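Side-chain contacts in osmotically inducible protein OsmC (Psychrobacter arcticus, PDB 2PN2), which is not functionally characterised but, as a member of the OsmC family, probably reduces organic hydroperoxides in the response to osmotic or oxidative stress: residues T26-G29 against D30-S34; L65-S68 against L69-M73; K97-A101 against D102-V106. All blocks are in the same frame, centred on the assembly; numbering follows the deposited sequence. Where two conformers were deposited one is given.

Contact 1. Residues T26-G29 against D30-S34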
ATOM      1  N   THR A  26      14.044  -3.798  -1.905  1.00 37.50           N
ATOM      2  CA  THR A  26      15.252  -4.411  -1.403  1.00 36.76           C
ATOM      3  C   THR A  26      15.100  -4.660   0.080  1.00 35.77           C
ATOM      4  O   THR A  26      14.752  -3.726   0.814  1.00 36.86           O
ATOM      5  CB  THR A  26      16.458  -3.483  -1.676  1.00 38.08           C
ATOM      6  OG1 THR A  26      16.539  -3.226  -3.083  1.00 37.13           O
ATOM      7  CG2 THR A  26      17.733  -4.117  -1.229  1.00 35.14           C
ATOM      8  N   TYR A  27      15.360  -5.900   0.521  1.00 36.99           N
ATOM      9  CA  TYR A  27      15.368  -6.249   1.951  1.00 37.15           C
ATOM     10  C   TYR A  27      16.707  -5.780   2.532  1.00 38.38           C
ATOM     11  O   TYR A  27      17.775  -6.276   2.135  1.00 38.89           O
ATOM     12  CB  TYR A  27      15.170  -7.754   2.219  1.00 37.56           C
ATOM     13  CG  TYR A  27      15.140  -8.061   3.710  1.00 33.70           C
ATOM     14  CD1 TYR A  27      14.083  -7.616   4.511  1.00 32.03           C
ATOM     15  CD2 TYR A  27      16.164  -8.771   4.323  1.00 35.18           C
ATOM     16  CE1 TYR A  27      14.050  -7.852   5.873  1.00 38.30           C
ATOM     17  CE2 TYR A  27      16.144  -9.030   5.699  1.00 36.00           C
ATOM     18  CZ  TYR A  27      15.080  -8.570   6.474  1.00 33.05           C
ATOM     19  OH  TYR A  27      15.069  -8.821   7.835  1.00 35.92           O
ATOM     20  N   GLN A  28      16.650  -4.848   3.484  1.00 38.35           N
ATOM     21  CA  GLN A  28      17.873  -4.242   4.038  1.00 39.98           C
ATOM     22  C   GLN A  28      18.337  -4.802   5.391  1.00 39.12           C
ATOM     23  O   GLN A  28      19.301  -4.304   5.944  1.00 39.60           O
ATOM     24  CB  GLN A  28      17.677  -2.722   4.086  1.00 41.49           C
ATOM     25  CG  GLN A  28      17.441  -2.127   2.677  1.00 42.42           C
ATOM     26  CD  GLN A  28      17.484  -0.620   2.661  1.00 53.46           C
ATOM     27  OE1 GLN A  28      17.068   0.033   3.620  1.00 50.75           O
ATOM     28  NE2 GLN A  28      17.981  -0.051   1.560  1.00 52.55           N
ATOM     29  N   GLY A  29      17.686  -5.858   5.891  1.00 38.42           N
ATOM     30  CA  GLY A  29      18.014  -6.447   7.201  1.00 38.41           C
ATOM     31  C   GLY A  29      17.227  -5.732   8.286  1.00 38.24           C
ATOM     32  O   GLY A  29      16.595  -4.704   8.027  1.00 37.91           O
ATOM     33  N   ASP A  30      17.215  -6.299   9.489  1.00 38.60           N
ATOM     34  CA  ASP A  30      16.530  -5.685  10.652  1.00 39.97           C
ATOM     35  C   ASP A  30      15.018  -5.450  10.395  1.00 39.04           C
ATOM     36  O   ASP A  30      14.426  -4.501  10.933  1.00 38.73           O
ATOM     37  CB  ASP A  30      17.240  -4.373  11.084  1.00 39.69           C
ATOM     38  CG  ASP A  30      18.732  -4.561  11.377  1.00 50.65           C
ATOM     39  OD1 ASP A  30      19.097  -5.519  12.097  1.00 57.03           O
ATOM     40  OD2 ASP A  30      19.542  -3.717  10.920  1.00 58.42           O
ATOM     41  N   LEU A  31      14.422  -6.323   9.567  1.00 37.03           N
ATOM     42  CA  LEU A  31      13.009  -6.271   9.156  1.00 37.46           C
ATOM     43  C   LEU A  31      12.605  -5.003   8.386  1.00 37.41           C
ATOM     44  O   LEU A  31      11.426  -4.612   8.369  1.00 35.01           O
ATOM     45  CB  LEU A  31      12.076  -6.533  10.347  1.00 37.79           C
ATOM     46  CG  LEU A  31      12.343  -7.827  11.119  1.00 41.22           C
ATOM     47  CD1 LEU A  31      11.331  -7.975  12.249  1.00 41.71           C
ATOM     48  CD2 LEU A  31      12.308  -9.047  10.184  1.00 42.22           C
ATOM     49  N   ARG A  32      13.580  -4.409   7.694  1.00 38.36           N
ATOM     50  CA  ARG A  32      13.389  -3.192   6.915  1.00 38.58           C
ATOM     51  C   ARG A  32      13.437  -3.463   5.422  1.00 37.82           C
ATOM     52  O   ARG A  32      14.288  -4.234   4.969  1.00 39.43           O
ATOM     53  CB  ARG A  32      14.497  -2.187   7.231  1.00 40.44           C
ATOM     54  CG  ARG A  32      14.562  -0.993   6.269  1.00 42.38           C
ATOM     55  CD  ARG A  32      15.515   0.031   6.760  1.00 47.00           C
ATOM     56  NE  ARG A  32      14.910   0.899   7.755  1.00 50.18           N
ATOM     57  CZ  ARG A  32      15.583   1.716   8.564  1.00 59.39           C
ATOM     58  NH1 ARG A  32      16.926   1.804   8.557  1.00 59.28           N
ATOM     59  NH2 ARG A  32      14.895   2.456   9.414  1.00 63.07           N
ATOM     60  N   THR A  33      12.576  -2.783   4.662  1.00 37.85           N
ATOM     61  CA  THR A  33      12.616  -2.849   3.189  1.00 38.46           C
ATOM     62  C   THR A  33      12.705  -1.435   2.615  1.00 37.84           C
ATOM     63  O   THR A  33      12.299  -0.483   3.259  1.00 40.24           O
ATOM     64  CB  THR A  33      11.432  -3.601   2.553  1.00 38.84           C
ATOM     65  OG1 THR A  33      10.275  -2.755   2.453  1.00 41.85           O
ATOM     66  CG2 THR A  33      11.117  -4.889   3.317  1.00 32.69           C
ATOM     67  N   SER A  34      13.256  -1.334   1.412  1.00 40.95           N
ATOM     68  CA  SER A  34      13.377  -0.085   0.654  1.00 40.05           C
ATOM     69  C   SER A  34      12.836  -0.348  -0.736  1.00 40.27           C
ATOM     70  O   SER A  34      13.299  -1.269  -1.391  1.00 39.53           O
ATOM     71  CB  SER A  34      14.838   0.334   0.560  1.00 42.11           C
ATOM     72  OG  SER A  34      14.982   1.429  -0.324  1.00 47.03           O
TER
HETATM   73  O   HOH W   1      15.184  -1.247  -4.041  1.00 35.57           O
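Thr-26 and Ser-34 form a hydrogen-bonded antiparallel pair. Thr-26 N gives to Ser-34 O at 2.7 Å, and Ser-34 N returns a bond to Thr-26 O at 2.9 Å. Gln-28 N bonds Arg-32 O, while Arg-32 N closes the turn on Gly-29 O at 3.0 Å. Between these pairs, Thr-33 CA makes a CA-H...O contact with Thr-26 O.

One side-chain bond joins the strand to the turn. Tyr-27 OH accepts from Leu-31 N at 3.1 Å. The Tyr-27 side chain leaves with CG opposite the backbone N (chi1 -178°), and this lays the ring along the hairpin toward the turn. A phenylalanine here would probably leave Leu-31 N without this acceptor.

The remaining contacts are packing. Leu-31 CD2 touches Tyr-27 OH at 3.6 Å, and Thr-33 CG2 lies at the ring edge. On the other side of the hairpin, Gln-28 NE2 rests on Ser-34 CB at 3.3 Å and OE1 lies beside Arg-32 CD. The Gln-28 amide and Arg-32 guanidinium planes are 70° apart. Arg-32 makes its salt bridge with Asp-47. Thr-26 pairs with a strand of the second subunit, extending the sheet. Residues Gly-29 to Arg-32 form the type I' turn of a beta hairpin.

Contact 2. Residues L65-S68 against L69-M73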
ATOM      1  N   LEU A  65      -0.501  -0.355   3.134  1.00 40.54           N
ATOM      2  CA  LEU A  65      -1.742  -0.744   2.456  0.50 40.01           C
ATOM      3  C   LEU A  65      -2.903   0.148   2.905  1.00 39.12           C
ATOM      4  O   LEU A  65      -3.670   0.622   2.080  1.00 39.14           O
ATOM      5  CB  LEU A  65      -2.091  -2.204   2.752  0.50 39.01           C
ATOM      6  CG  LEU A  65      -3.274  -2.831   2.019  0.50 39.30           C
ATOM      7  CD1 LEU A  65      -2.912  -2.986   0.574  0.50 30.76           C
ATOM      8  CD2 LEU A  65      -3.642  -4.185   2.647  0.50 38.75           C
ATOM      9  N   ALA A  66      -3.044   0.335   4.218  1.00 38.44           N
ATOM     10  CA  ALA A  66      -4.151   1.186   4.784  1.00 39.44           C
ATOM     11  C   ALA A  66      -4.046   2.598   4.223  1.00 40.33           C
ATOM     12  O   ALA A  66      -5.033   3.157   3.724  1.00 36.04           O
ATOM     13  CB  ALA A  66      -4.125   1.206   6.335  1.00 39.75           C
ATOM     14  N   THR A  67      -2.828   3.139   4.230  1.00 42.06           N
ATOM     15  CA  THR A  67      -2.579   4.489   3.699  1.00 41.95           C
ATOM     16  C   THR A  67      -2.837   4.633   2.188  1.00 41.46           C
ATOM     17  O   THR A  67      -3.330   5.674   1.751  1.00 42.17           O
ATOM     18  CB  THR A  67      -1.160   4.967   4.068  1.00 44.62           C
ATOM     19  OG1 THR A  67      -0.974   4.761   5.471  1.00 45.66           O
ATOM     20  CG2 THR A  67      -0.957   6.447   3.707  1.00 39.99           C
ATOM     21  N   SER A  68      -2.505   3.609   1.405  1.00 42.30           N
ATOM     22  CA  SER A  68      -2.753   3.607  -0.046  1.00 40.13           C
ATOM     23  C   SER A  68      -4.242   3.773  -0.370  1.00 40.13           C
ATOM     24  O   SER A  68      -4.566   4.447  -1.334  1.00 42.04           O
ATOM     25  CB  SER A  68      -2.182   2.353  -0.751  1.00 43.76           C
ATOM     26  OG  SER A  68      -2.966   1.202  -0.530  1.00 42.92           O
ATOM     27  N   LEU A  69      -5.125   3.200   0.467  1.00 41.23           N
ATOM     28  CA  LEU A  69      -6.565   3.343   0.307  1.00 40.73           C
ATOM     29  C   LEU A  69      -6.959   4.795   0.429  1.00 40.71           C
ATOM     30  O   LEU A  69      -7.661   5.296  -0.430  1.00 40.72           O
ATOM     31  CB  LEU A  69      -7.360   2.535   1.349  1.00 41.72           C
ATOM     32  CG  LEU A  69      -8.895   2.600   1.226  1.00 42.00           C
ATOM     33  CD1 LEU A  69      -9.382   2.235  -0.229  1.00 36.44           C
ATOM     34  CD2 LEU A  69      -9.526   1.653   2.273  1.00 40.71           C
ATOM     35  N   ALA A  70      -6.478   5.455   1.488  1.00 40.53           N
ATOM     36  CA  ALA A  70      -6.744   6.882   1.727  1.00 42.06           C
ATOM     37  C   ALA A  70      -6.169   7.765   0.614  1.00 41.52           C
ATOM     38  O   ALA A  70      -6.827   8.703   0.154  1.00 40.50           O
ATOM     39  CB  ALA A  70      -6.207   7.317   3.087  1.00 38.90           C
ATOM     40  N   SER A  71      -4.951   7.468   0.186  1.00 41.89           N
ATOM     41  CA  SER A  71      -4.334   8.206  -0.942  1.00 39.36           C
ATOM     42  C   SER A  71      -5.132   8.069  -2.228  1.00 39.19           C
ATOM     43  O   SER A  71      -5.329   9.053  -2.950  1.00 37.70           O
ATOM     44  CB  SER A  71      -2.909   7.740  -1.201  1.00 41.06           C
ATOM     45  OG  SER A  71      -2.079   8.255  -0.197  1.00 40.55           O
ATOM     46  N   CYS A  72      -5.606   6.857  -2.489  1.00 39.70           N
ATOM     47  CA  CYS A  72      -6.405   6.574  -3.667  1.00 41.88           C
ATOM     48  C   CYS A  72      -7.724   7.358  -3.638  1.00 39.39           C
ATOM     49  O   CYS A  72      -8.114   7.964  -4.646  1.00 40.67           O
ATOM     50  CB  CYS A  72      -6.672   5.077  -3.772  1.00 42.38           C
ATOM     51  SG  CYS A  72      -7.449   4.631  -5.286  1.00 44.12           S
HETATM   52  N   MSE A  73      -8.362   7.375  -2.466  1.00 40.08           N
HETATM   53  CA  MSE A  73      -9.623   8.103  -2.245  1.00 40.72           C
HETATM   54  C   MSE A  73      -9.485   9.611  -2.476  1.00 40.34           C
HETATM   55  O   MSE A  73     -10.311  10.195  -3.180  1.00 40.16           O
HETATM   56  CB  MSE A  73     -10.156   7.848  -0.840  1.00 36.42           C
HETATM   57  CG  MSE A  73     -10.722   6.480  -0.690  1.00 37.47           C
HETATM   58 SE   MSE A  73     -11.513   6.180   1.069  0.75 43.47          SE
HETATM   59  CE  MSE A  73     -12.107   4.367   0.765  1.00 43.78           C
TER
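Leu-65 O is approached by two donors. Ser-68 OG gives it a 2.8 Å hydrogen bond, and Leu-69 N adds a weak one at 3.4 Å. With chi1 at 76°, Ser-68 OG sits between its own backbone N and carbonyl carbon, from where it reaches back one turn. Leu-69 N also leans weakly on Ala-66 O, so two carbonyls share its proton.

Two later backbone bonds are shorter. Ser-71 N meets Thr-67 O at 2.9 Å in a nearly straight bond. Cys-72 N meets Ser-68 O at 2.9 Å. Side-chain carbons lie beside these carbonyls: Leu-69 CB is 3.4 Å from Ala-66 O, and Cys-72 CB is 3.3 Å from Ser-68 O.

The buried hydroxyls of Thr-67 and Ser-71 hydrogen-bond Ser-23 and Thr-33 of the second subunit; Thr-67 OG1 also bonds Asp-63 O. Leu-69 and Ala-70 pack on Ile-111 of strand 105-114. Cys-72 touches Cys-134 and Pro-135. A sulfate, probably from the crystallisation liquor and not the one at Arg-104 of this chain, lies about 5 Å from the Cys-72 side chain. This is the buried long helix of the OsmC fold, held between its own sheet and the partner subunit; the cysteines are consistent with the paired-cysteine site of OsmC-type peroxidases.

Contact 3. Residues K97-A101 against D102-V106. With SO4 (sulfate ion), chain D.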
ATOM      1  N   LYS A  97      -6.194   1.840  11.344  1.00 43.91           N
ATOM      2  CA  LYS A  97      -6.384   0.454  10.903  1.00 44.46           C
ATOM      3  C   LYS A  97      -6.722  -0.414  12.091  1.00 45.05           C
ATOM      4  O   LYS A  97      -6.266  -0.140  13.209  1.00 43.27           O
ATOM      5  CB  LYS A  97      -5.160  -0.099  10.150  1.00 48.00           C
ATOM      6  CG  LYS A  97      -3.947  -0.408  11.008  1.00 52.51           C
ATOM      7  CD  LYS A  97      -2.852  -1.132  10.246  1.00 47.11           C
ATOM      8  CE  LYS A  97      -1.790  -1.554  11.249  1.00 44.39           C
ATOM      9  NZ  LYS A  97      -0.574  -2.021  10.576  1.00 44.67           N
ATOM     10  N   VAL A  98      -7.525  -1.448  11.836  1.00 43.93           N
ATOM     11  CA  VAL A  98      -7.828  -2.478  12.816  1.00 42.99           C
ATOM     12  C   VAL A  98      -7.346  -3.788  12.182  1.00 42.57           C
ATOM     13  O   VAL A  98      -7.551  -4.031  10.971  1.00 39.54           O
ATOM     14  CB  VAL A  98      -9.329  -2.574  13.154  1.00 42.92           C
ATOM     15  CG1 VAL A  98      -9.577  -3.638  14.271  1.00 40.44           C
ATOM     16  CG2 VAL A  98      -9.864  -1.204  13.600  1.00 43.25           C
HETATM   17  N   MSE A  99      -6.683  -4.604  12.998  1.00 39.56           N
HETATM   18  CA  MSE A  99      -6.204  -5.917  12.584  1.00 39.55           C
HETATM   19  C   MSE A  99      -7.070  -6.983  13.230  1.00 40.36           C
HETATM   20  O   MSE A  99      -7.680  -6.741  14.278  1.00 37.34           O
HETATM   21  CB  MSE A  99      -4.743  -6.139  13.014  1.00 40.01           C
HETATM   22  CG  MSE A  99      -3.746  -5.070  12.549  1.00 42.84           C
HETATM   23 SE   MSE A  99      -3.635  -4.877  10.632  0.75 42.21          SE
HETATM   24  CE  MSE A  99      -2.683  -6.463  10.126  1.00 36.94           C
ATOM     25  N   ALA A 100      -7.140  -8.138  12.560  1.00 40.82           N
ATOM     26  CA  ALA A 100      -7.724  -9.366  13.078  1.00 39.80           C
ATOM     27  C   ALA A 100      -6.562 -10.358  13.161  1.00 39.13           C
ATOM     28  O   ALA A 100      -5.513 -10.150  12.540  1.00 39.27           O
ATOM     29  CB  ALA A 100      -8.819  -9.893  12.166  1.00 41.95           C
ATOM     30  N   ALA A 101      -6.753 -11.420  13.932  1.00 38.90           N
ATOM     31  CA  ALA A 101      -5.750 -12.484  14.121  1.00 38.83           C
ATOM     32  C   ALA A 101      -6.189 -13.761  13.436  1.00 40.29           C
ATOM     33  O   ALA A 101      -7.340 -13.887  12.986  1.00 40.24           O
ATOM     34  CB  ALA A 101      -5.536 -12.753  15.620  1.00 38.58           C
ATOM     35  N   ASP A 102      -5.237 -14.691  13.350  1.00 43.12           N
ATOM     36  CA  ASP A 102      -5.439 -16.070  12.898  1.00 44.64           C
ATOM     37  C   ASP A 102      -6.169 -16.199  11.539  1.00 43.86           C
ATOM     38  O   ASP A 102      -7.312 -16.644  11.496  1.00 44.30           O
ATOM     39  CB  ASP A 102      -6.149 -16.851  14.024  1.00 46.35           C
ATOM     40  CG  ASP A 102      -5.384 -16.784  15.358  1.00 54.65           C
ATOM     41  OD1 ASP A 102      -4.163 -17.075  15.365  1.00 59.54           O
ATOM     42  OD2 ASP A 102      -6.000 -16.438  16.396  1.00 55.94           O
ATOM     43  N   PRO A 103      -5.515 -15.779  10.433  1.00 42.54           N
ATOM     44  CA  PRO A 103      -4.185 -15.170  10.321  1.00 41.33           C
ATOM     45  C   PRO A 103      -4.163 -13.655  10.486  1.00 41.16           C
ATOM     46  O   PRO A 103      -5.184 -12.993  10.246  1.00 38.35           O
ATOM     47  CB  PRO A 103      -3.787 -15.515   8.876  1.00 42.23           C
ATOM     48  CG  PRO A 103      -5.062 -15.495   8.140  1.00 42.48           C
ATOM     49  CD  PRO A 103      -6.107 -16.007   9.092  1.00 42.47           C
ATOM     50  N   ARG A 104      -3.005 -13.109  10.875  1.00 38.47           N
ATOM     51  CA  ARG A 104      -2.841 -11.659  10.974  1.00 39.71           C
ATOM     52  C   ARG A 104      -3.183 -11.020   9.607  1.00 39.97           C
ATOM     53  O   ARG A 104      -2.657 -11.438   8.577  1.00 37.76           O
ATOM     54  CB  ARG A 104      -1.417 -11.268  11.410  1.00 39.46           C
ATOM     55  CG  ARG A 104      -1.184  -9.736  11.486  1.00 42.81           C
ATOM     56  CD  ARG A 104       0.105  -9.369  12.248  1.00 45.30           C
ATOM     57  NE  ARG A 104       0.337  -7.910  12.239  1.00 54.94           N
ATOM     58  CZ  ARG A 104      -0.245  -7.017  13.053  1.00 51.98           C
ATOM     59  NH1 ARG A 104      -1.110  -7.379  13.996  1.00 43.36           N
ATOM     60  NH2 ARG A 104       0.052  -5.726  12.922  1.00 54.94           N
ATOM     61  N   ARG A 105      -4.081 -10.036   9.619  1.00 36.49           N
ATOM     62  CA  ARG A 105      -4.538  -9.354   8.408  1.00 39.23           C
ATOM     63  C   ARG A 105      -5.300  -8.102   8.837  1.00 38.14           C
ATOM     64  O   ARG A 105      -5.689  -7.990  10.002  1.00 40.60           O
ATOM     65  CB  ARG A 105      -5.473 -10.275   7.594  1.00 39.05           C
ATOM     66  CG  ARG A 105      -6.759 -10.649   8.354  1.00 37.83           C
ATOM     67  CD  ARG A 105      -7.621 -11.729   7.728  1.00 41.43           C
ATOM     68  NE  ARG A 105      -8.894 -11.778   8.470  1.00 39.83           N
ATOM     69  CZ  ARG A 105      -9.160 -12.544   9.535  1.00 45.80           C
ATOM     70  NH1 ARG A 105      -8.266 -13.388  10.042  1.00 45.07           N
ATOM     71  NH2 ARG A 105     -10.360 -12.451  10.113  1.00 43.69           N
ATOM     72  N   VAL A 106      -5.520  -7.199   7.893  1.00 38.40           N
ATOM     73  CA  VAL A 106      -6.313  -5.970   8.096  1.00 38.91           C
ATOM     74  C   VAL A 106      -7.794  -6.372   8.072  1.00 39.87           C
ATOM     75  O   VAL A 106      -8.213  -7.144   7.194  1.00 39.44           O
ATOM     76  CB  VAL A 106      -6.043  -4.924   6.977  1.00 41.54           C
ATOM     77  CG1 VAL A 106      -6.869  -3.617   7.200  1.00 37.79           C
ATOM     78  CG2 VAL A 106      -4.535  -4.587   6.876  1.00 38.91           C
TER
HETATM   79  S   SO4 D 139       2.322  -5.398   9.808  1.00 64.21           S
HETATM   80  O1  SO4 D 139       1.916  -4.150  10.459  1.00 68.33           O
HETATM   81  O2  SO4 D 139       2.754  -5.144   8.428  1.00 50.02           O
HETATM   82  O3  SO4 D 139       3.450  -5.935  10.563  1.00 70.05           O
HETATM   83  O4  SO4 D 139       1.218  -6.352   9.829  1.00 64.60           O
HETATM   84  O   HOH W   2      -3.529  -9.405  14.475  1.00 40.32           O
HETATM   85  O   HOH W   3     -10.290 -13.841  13.234  1.00 49.78           O
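The beta hairpin of strands 92-100 and 105-114 closes with Ala-100 opposite Arg-105. Ala-100 N gives to Arg-105 O at 2.9 Å, and Arg-105 N returns a longer bond to Ala-100 O at 3.3 Å. The connecting loop contains a cis peptide before Pro-103.

The Arg-105 guanidinium folds back over this loop. Its NH1 bonds a lone pair of Pro-103 O at 3.1 Å and, weakly, Ala-101 O. Ala-100 CB lies over one face of the group, toward its rim.

One pair further from the loop, Met-99, a selenomethionine paired with Val-106, bends at chi2 (-60°) and chi3 (-73°). This puts CE over the centre of the Arg-104 guanidinium, 3.8 Å above its plane. Met-99 SE touches Val-106 CG2 at 3.9 Å.

At its edge, the Arg-104 guanidinium meets a sulfate: NE bonds O4 at 3.0 Å, and NH2 adds weak bonds to O1 and O4. Lys-97 NZ bonds sulfate O1 weakly, hydrogen-bonds Thr-62 OG1 and makes a salt bridge with Asp-63. Thr-62 and Ser-60 also bond this ion, probably from the crystallisation liquor. Arg-104 packs on Pro-135 of the second subunit. The basic hairpin end is consistent with an anion-binding pocket near the subunit interface.

Contacts 1, 2 and 3 follow in order along the chain. Contact 1 lies in the antiparallel sheet that starts with strands 23-29 and 32-37. Its centre is about 22 Å from each of the other two; within one chain it touches neither, with nearest atoms about 11 Å away. Contacts 2 and 3 have centres about 17 Å apart and touch, through Ala-66 CB and Lys-97 CB at 4.2 Å. Here helix 61-83 lies against the mixed sheet that begins with strands 92-100 and 105-114. All three contacts reach the second subunit. Thr-33 of contact 1 bonds Ser-71 of contact 2 in the other chain, so the dimer joins parts that lie apart within one chain.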